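Local coordinates for protein VirX1 (Cyanophage Syn10, PDB 6QGM) that probably works as a flavin-dependent halogenase of the tryptophan halogenase family, a viral enzyme that iodinates diverse substrates, at residues L34-N39 / H188-V193; I4-I9 / Q29-L34. One frame throughout, in Å; residues are numbered along the deposited sequence.

Contact 1. Residues L34-N39 / H188-V193; sequences LIEDPN and HIQGKV
The imidazole ring of His188 meets the carboxylate of Glu36 at its edge: the Glu36 CD atom lies in the ring plane, and the carboxylate is turned 85° against the ring. Leu34 O also lies at the edge of this ring, near its plane. His188 NE2 donates to Glu36 OE2 at 2.9 Å, but the bond is weak, bent to 135° at the hydrogen. Glu36 reaches the ring because its CG stands anti to the backbone N (chi1 158°) and the chain runs on extended. Its other oxygen, OE1, takes a hydrogen bond from Trp17 of helix 14-26, whose ring also packs edge-to-face with His188, so one oxygen is held by Trp17 and the other only weakly by His188.

Beneath these side chains the backbones run parallel. Ile189 N gives to Leu34 O at 2.9 Å, Glu36 N to Ile189 O, and Gly191 N to Glu36 O. On the other face of the sheet Ile35 lies alongside Ile189, pointing the same way, with Ile35 CG1 4.0 Å from Ile189 CB. Its CG2 branch turns instead to Val193, meeting CG2 of that valine at 3.8 Å, the two side chains nearly at right angles; Leu211 of strand 206-211 touches all three residues. Past the strand end Asp37 OD1 accepts from Asn39 N at 2.8 Å, closing an Asx turn, while Pro38 CG rests on Gln190 CB. Pairing of strand 31-36 with strand 187-198 is the last parallel pairing on this side of the sheet, next to the antiparallel strand 206-211, consistent with the Rossmann-like fold of this family.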
loop_
_atom_site.group_PDB
_atom_site.type_symbol
_atom_site.label_atom_id
_atom_site.label_comp_id
_atom_site.label_asym_id
_atom_site.label_seq_id
_atom_site.Cartn_x
_atom_site.Cartn_y
_atom_site.Cartn_z
ATOM N N LEU B 34 36.918 6.499 21.939
ATOM C CA LEU B 34 36.729 5.057 21.631
ATOM C C LEU B 34 37.452 4.208 22.675
ATOM O O LEU B 34 38.683 4.351 22.810
ATOM C CB LEU B 34 37.233 4.731 20.224
ATOM C CG LEU B 34 36.848 3.336 19.733
ATOM C CD1 LEU B 34 36.523 3.345 18.259
ATOM C CD2 LEU B 34 37.928 2.312 20.052
ATOM N N ILE B 35 36.691 3.352 23.362
ATOM C CA ILE B 35 37.181 2.419 24.416
ATOM C C ILE B 35 37.393 1.054 23.762
ATOM O O ILE B 35 36.420 0.490 23.209
ATOM C CB ILE B 35 36.183 2.366 25.586
ATOM C CG1 ILE B 35 36.061 3.727 26.279
ATOM C CG2 ILE B 35 36.552 1.267 26.559
ATOM C CD1 ILE B 35 34.701 3.998 26.858
ATOM N N GLU B 36 38.628 0.562 23.825
ATOM C CA GLU B 36 39.078 -0.687 23.165
ATOM C C GLU B 36 39.862 -1.469 24.220
ATOM O O GLU B 36 40.617 -0.827 24.966
ATOM C CB GLU B 36 39.840 -0.287 21.900
ATOM C CG GLU B 36 40.807 -1.319 21.356
ATOM C CD GLU B 36 41.646 -0.772 20.211
ATOM O OE1 GLU B 36 41.094 -0.595 19.116
ATOM O OE2 GLU B 36 42.865 -0.506 20.411
ATOM N N ASP B 37 39.620 -2.777 24.346
ATOM C CA ASP B 37 40.308 -3.685 25.303
ATOM C C ASP B 37 41.580 -4.194 24.630
ATOM O O ASP B 37 41.499 -4.941 23.656
ATOM C CB ASP B 37 39.404 -4.847 25.709
ATOM C CG ASP B 37 39.962 -5.739 26.807
ATOM O OD1 ASP B 37 41.208 -5.924 26.848
ATOM O OD2 ASP B 37 39.135 -6.243 27.618
ATOM N N PRO B 38 42.776 -3.799 25.110
ATOM C CA PRO B 38 44.023 -4.285 24.520
ATOM C C PRO B 38 44.091 -5.826 24.448
ATOM O O PRO B 38 44.602 -6.342 23.483
ATOM C CB PRO B 38 45.121 -3.734 25.446
ATOM C CG PRO B 38 44.482 -2.572 26.189
ATOM C CD PRO B 38 42.989 -2.827 26.193
ATOM N N ASN B 39 43.580 -6.513 25.479
ATOM C CA ASN B 39 43.884 -7.931 25.801
ATOM C C ASN B 39 42.926 -8.862 25.046
ATOM O O ASN B 39 42.482 -9.857 25.665
ATOM C CB ASN B 39 43.788 -8.195 27.311
ATOM C CG ASN B 39 44.744 -7.380 28.162
ATOM O OD1 ASN B 39 44.760 -6.152 28.100
ATOM N ND2 ASN B 39 45.512 -8.051 29.018
ATOM N N HIS B 188 41.514 7.836 22.123
ATOM C CA HIS B 188 41.713 6.371 22.255
ATOM C C HIS B 188 41.903 6.038 23.730
ATOM O O HIS B 188 42.867 6.534 24.294
ATOM C CB HIS B 188 42.920 5.938 21.427
ATOM C CG HIS B 188 42.996 4.481 21.170
ATOM N ND1 HIS B 188 44.185 3.863 20.867
ATOM C CD2 HIS B 188 42.058 3.518 21.197
ATOM C CE1 HIS B 188 43.971 2.575 20.706
ATOM N NE2 HIS B 188 42.669 2.338 20.896
ATOM N N ILE B 189 40.992 5.260 24.315
ATOM C CA ILE B 189 41.023 4.849 25.751
ATOM C C ILE B 189 41.181 3.327 25.827
ATOM O O ILE B 189 40.257 2.612 25.385
ATOM C CB ILE B 189 39.765 5.339 26.492
ATOM C CG1 ILE B 189 39.700 6.870 26.514
ATOM C CG2 ILE B 189 39.694 4.734 27.890
ATOM C CD1 ILE B 189 38.402 7.408 27.043
ATOM N N GLN B 190 42.318 2.873 26.364
ATOM C CA GLN B 190 42.657 1.439 26.515
ATOM C C GLN B 190 42.033 0.953 27.817
ATOM O O GLN B 190 42.356 1.518 28.865
ATOM C CB GLN B 190 44.177 1.240 26.542
ATOM C CG GLN B 190 44.938 1.806 25.342
ATOM C CD GLN B 190 44.939 0.907 24.127
ATOM O OE1 GLN B 190 43.938 0.798 23.420
ATOM N NE2 GLN B 190 46.062 0.251 23.880
ATOM N N GLY B 191 41.135 -0.028 27.760
ATOM C CA GLY B 191 40.416 -0.496 28.952
ATOM C C GLY B 191 39.299 -1.467 28.633
ATOM O O GLY B 191 38.842 -1.510 27.486
ATOM N N LYS B 192 38.933 -2.261 29.635
ATOM C CA LYS B 192 37.799 -3.216 29.627
ATOM C C LYS B 192 36.625 -2.522 30.323
ATOM O O LYS B 192 36.811 -2.075 31.469
ATOM C CB LYS B 192 38.210 -4.509 30.344
ATOM C CG LYS B 192 37.092 -5.521 30.567
ATOM C CD LYS B 192 37.559 -6.889 30.936
ATOM C CE LYS B 192 36.471 -7.728 31.567
ATOM N NZ LYS B 192 37.076 -8.821 32.363
ATOM N N VAL B 193 35.490 -2.394 29.635
ATOM C CA VAL B 193 34.187 -1.972 30.230
ATOM C C VAL B 193 33.677 -3.118 31.109
ATOM O O VAL B 193 33.404 -4.193 30.543
ATOM C CB VAL B 193 33.154 -1.623 29.149
ATOM C CG1 VAL B 193 31.789 -1.333 29.756
ATOM C CG2 VAL B 193 33.645 -0.460 28.304
#

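Contact 2. Residues I4-I9 / Q29-L34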
loop_
_atom_site.group_PDB
_atom_site.type_symbol
_atom_site.label_atom_id
_atom_site.label_comp_id
_atom_site.label_asym_id
_atom_site.label_seq_id
_atom_site.Cartn_x
_atom_site.Cartn_y
_atom_site.Cartn_z
ATOM N N ILE B 4 23.380 15.832 22.099
ATOM C CA ILE B 4 24.583 14.952 22.028
ATOM C C ILE B 4 25.802 15.827 21.706
ATOM O O ILE B 4 25.923 16.248 20.522
ATOM C CB ILE B 4 24.399 13.855 20.961
ATOM C CG1 ILE B 4 23.133 13.032 21.189
ATOM C CG2 ILE B 4 25.636 12.966 20.891
ATOM C CD1 ILE B 4 22.634 12.302 19.967
ATOM N N GLU B 5 26.656 16.109 22.698
ATOM C CA GLU B 5 27.906 16.891 22.497
ATOM C C GLU B 5 29.104 15.937 22.499
ATOM O O GLU B 5 30.063 16.180 21.745
ATOM C CB GLU B 5 28.065 17.972 23.560
ATOM C CG GLU B 5 26.950 19.006 23.539
ATOM C CD GLU B 5 27.201 20.210 24.439
ATOM O OE1 GLU B 5 27.671 19.991 25.583
ATOM O OE2 GLU B 5 26.921 21.369 24.011
ATOM N N SER B 6 29.068 14.900 23.332
ATOM C CA SER B 6 30.175 13.925 23.460
ATOM C C SER B 6 29.647 12.517 23.216
ATOM O O SER B 6 28.486 12.242 23.557
ATOM C CB SER B 6 30.845 14.024 24.794
ATOM O OG SER B 6 29.983 13.564 25.812
ATOM N N VAL B 7 30.503 11.664 22.662
ATOM C CA VAL B 7 30.163 10.268 22.277
ATOM C C VAL B 7 31.272 9.343 22.795
ATOM O O VAL B 7 32.455 9.686 22.634
ATOM C CB VAL B 7 29.951 10.175 20.755
ATOM C CG1 VAL B 7 29.881 8.735 20.271
ATOM C CG2 VAL B 7 28.710 10.944 20.320
ATOM N N ALA B 8 30.886 8.239 23.435
ATOM C CA ALA B 8 31.774 7.136 23.859
ATOM C C ALA B 8 31.433 5.882 23.044
ATOM O O ALA B 8 30.341 5.319 23.243
ATOM C CB ALA B 8 31.623 6.889 25.336
ATOM N N ILE B 9 32.328 5.482 22.139
ATOM C CA ILE B 9 32.196 4.228 21.344
ATOM C C ILE B 9 32.904 3.109 22.119
ATOM O O ILE B 9 34.098 3.258 22.398
ATOM C CB ILE B 9 32.769 4.418 19.930
ATOM C CG1 ILE B 9 32.059 5.557 19.191
ATOM C CG2 ILE B 9 32.686 3.122 19.144
ATOM C CD1 ILE B 9 32.913 6.270 18.159
ATOM N N GLN B 29 31.596 18.905 15.416
ATOM C CA GLN B 29 31.082 19.508 16.682
ATOM C C GLN B 29 31.215 18.505 17.844
ATOM O O GLN B 29 31.281 18.968 18.996
ATOM C CB GLN B 29 29.640 20.017 16.512
ATOM C CG GLN B 29 28.543 18.953 16.508
ATOM C CD GLN B 29 28.223 18.379 15.144
ATOM O OE1 GLN B 29 29.089 18.260 14.271
ATOM N NE2 GLN B 29 26.964 17.992 14.947
ATOM N N LEU B 30 31.251 17.192 17.571
ATOM C CA LEU B 30 31.282 16.131 18.618
ATOM C C LEU B 30 32.683 16.011 19.227
ATOM O O LEU B 30 33.670 16.054 18.469
ATOM C CB LEU B 30 30.885 14.779 18.019
ATOM C CG LEU B 30 29.438 14.635 17.559
ATOM C CD1 LEU B 30 29.193 13.213 17.073
ATOM C CD2 LEU B 30 28.460 14.998 18.683
ATOM N N GLU B 31 32.733 15.843 20.547
ATOM C CA GLU B 31 33.861 15.243 21.303
ATOM C C GLU B 31 33.661 13.727 21.247
ATOM O O GLU B 31 32.558 13.272 21.609
ATOM C CB GLU B 31 33.866 15.718 22.762
ATOM C CG GLU B 31 33.522 17.186 22.953
ATOM C CD GLU B 31 33.180 17.548 24.389
ATOM O OE1 GLU B 31 32.266 16.925 24.957
ATOM O OE2 GLU B 31 33.841 18.446 24.945
ATOM N N ILE B 32 34.662 12.969 20.789
ATOM C CA ILE B 32 34.546 11.494 20.584
ATOM C C ILE B 32 35.662 10.777 21.343
ATOM O O ILE B 32 36.828 11.217 21.239
ATOM C CB ILE B 32 34.579 11.145 19.085
ATOM C CG1 ILE B 32 33.539 11.949 18.299
ATOM C CG2 ILE B 32 34.417 9.640 18.882
ATOM C CD1 ILE B 32 33.776 11.931 16.814
ATOM N N ALA B 33 35.308 9.708 22.060
ATOM C CA ALA B 33 36.265 8.748 22.654
ATOM C C ALA B 33 35.905 7.344 22.170
ATOM O O ALA B 33 34.689 7.075 21.966
ATOM C CB ALA B 33 36.238 8.844 24.153
ATOM N N LEU B 34 36.918 6.499 21.939
ATOM C CA LEU B 34 36.729 5.057 21.631
ATOM C C LEU B 34 37.452 4.208 22.675
ATOM O O LEU B 34 38.683 4.351 22.810
ATOM C CB LEU B 34 37.233 4.731 20.224
ATOM C CG LEU B 34 36.848 3.336 19.733
ATOM C CD1 LEU B 34 36.523 3.345 18.259
ATOM C CD2 LEU B 34 37.928 2.312 20.052
#
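Strands 6-10 and 31-36, joined through helix 14-26, form the beta-alpha-beta unit that opens the chain, and residues 4-9 pair with 29-34 as its two parallel strands. Four backbone bonds alternate between them: Glu31 N to Glu5 O, Val7 N to Glu31 O at 2.8 Å, Ala33 N to Val7 O, and Ile9 N to Ala33 O, the last nearly straight at 171°.

The face that carries Val7 and Ile9 is apolar and turned to helix 14-26. Ile9 spreads its branches over two neighbours: CD1 meets Ile32 CG2 at 3.8 Å, while, with CG1 beside the backbone N (chi1 -58°), Ile9 CG2 falls anti to that N and reaches Leu34 CD1 at 3.9 Å. Thr19 and Ala20 of the helix also touch Ile9, and Leu23 touches Ile32, so this end of the strand pair is tied directly to the crossover helix. Farther back Leu30 splits its two methyls, CD1 packing on Val7 CG2 at 4.0 Å and CD2 on Ile4 CG2 at 4.1 Å.

The opposite face is small or polar. Ala8 and Ala33 present only methyls, and the Glu31 side chain lies over Ser6, its OE1 3.2 Å from Ser6 CB. At the entry to strand 6-10, Asp220 OD2 accepts hydrogen bonds from the backbone N of both Glu5 and Ser6, fixing the beginning of the strand against its other neighbour. Gly11, Gly13 and Gly16 follow in a GxGxxG arrangement, a pattern that fits the first beta-alpha-beta unit of a Rossmann-type fold and would be consistent with binding flavin.

Both contacts use strand 31-36 and share Leu34: contact 2 joins its first half to strand 6-10, contact 1 its second half to strand 187-198, so strand 31-36 is flanked by 6-10 on one side and 187-198 on the other, in the parallel part of one mixed sheet. They meet where Ile35 N lies 2.8 Å from Ile9 O, a probable hydrogen bond, and where Ile189 CD1 packs on Ala33 CB. Contact 2 is the more buried and is mostly aliphatic, backed by the crossover helix. Contact 1 is only partly buried, nearer the strand's exit, and brings in charged and aromatic groups and a turn. Trp17 of contact 2's crossover helix also serves the polar face of contact 1.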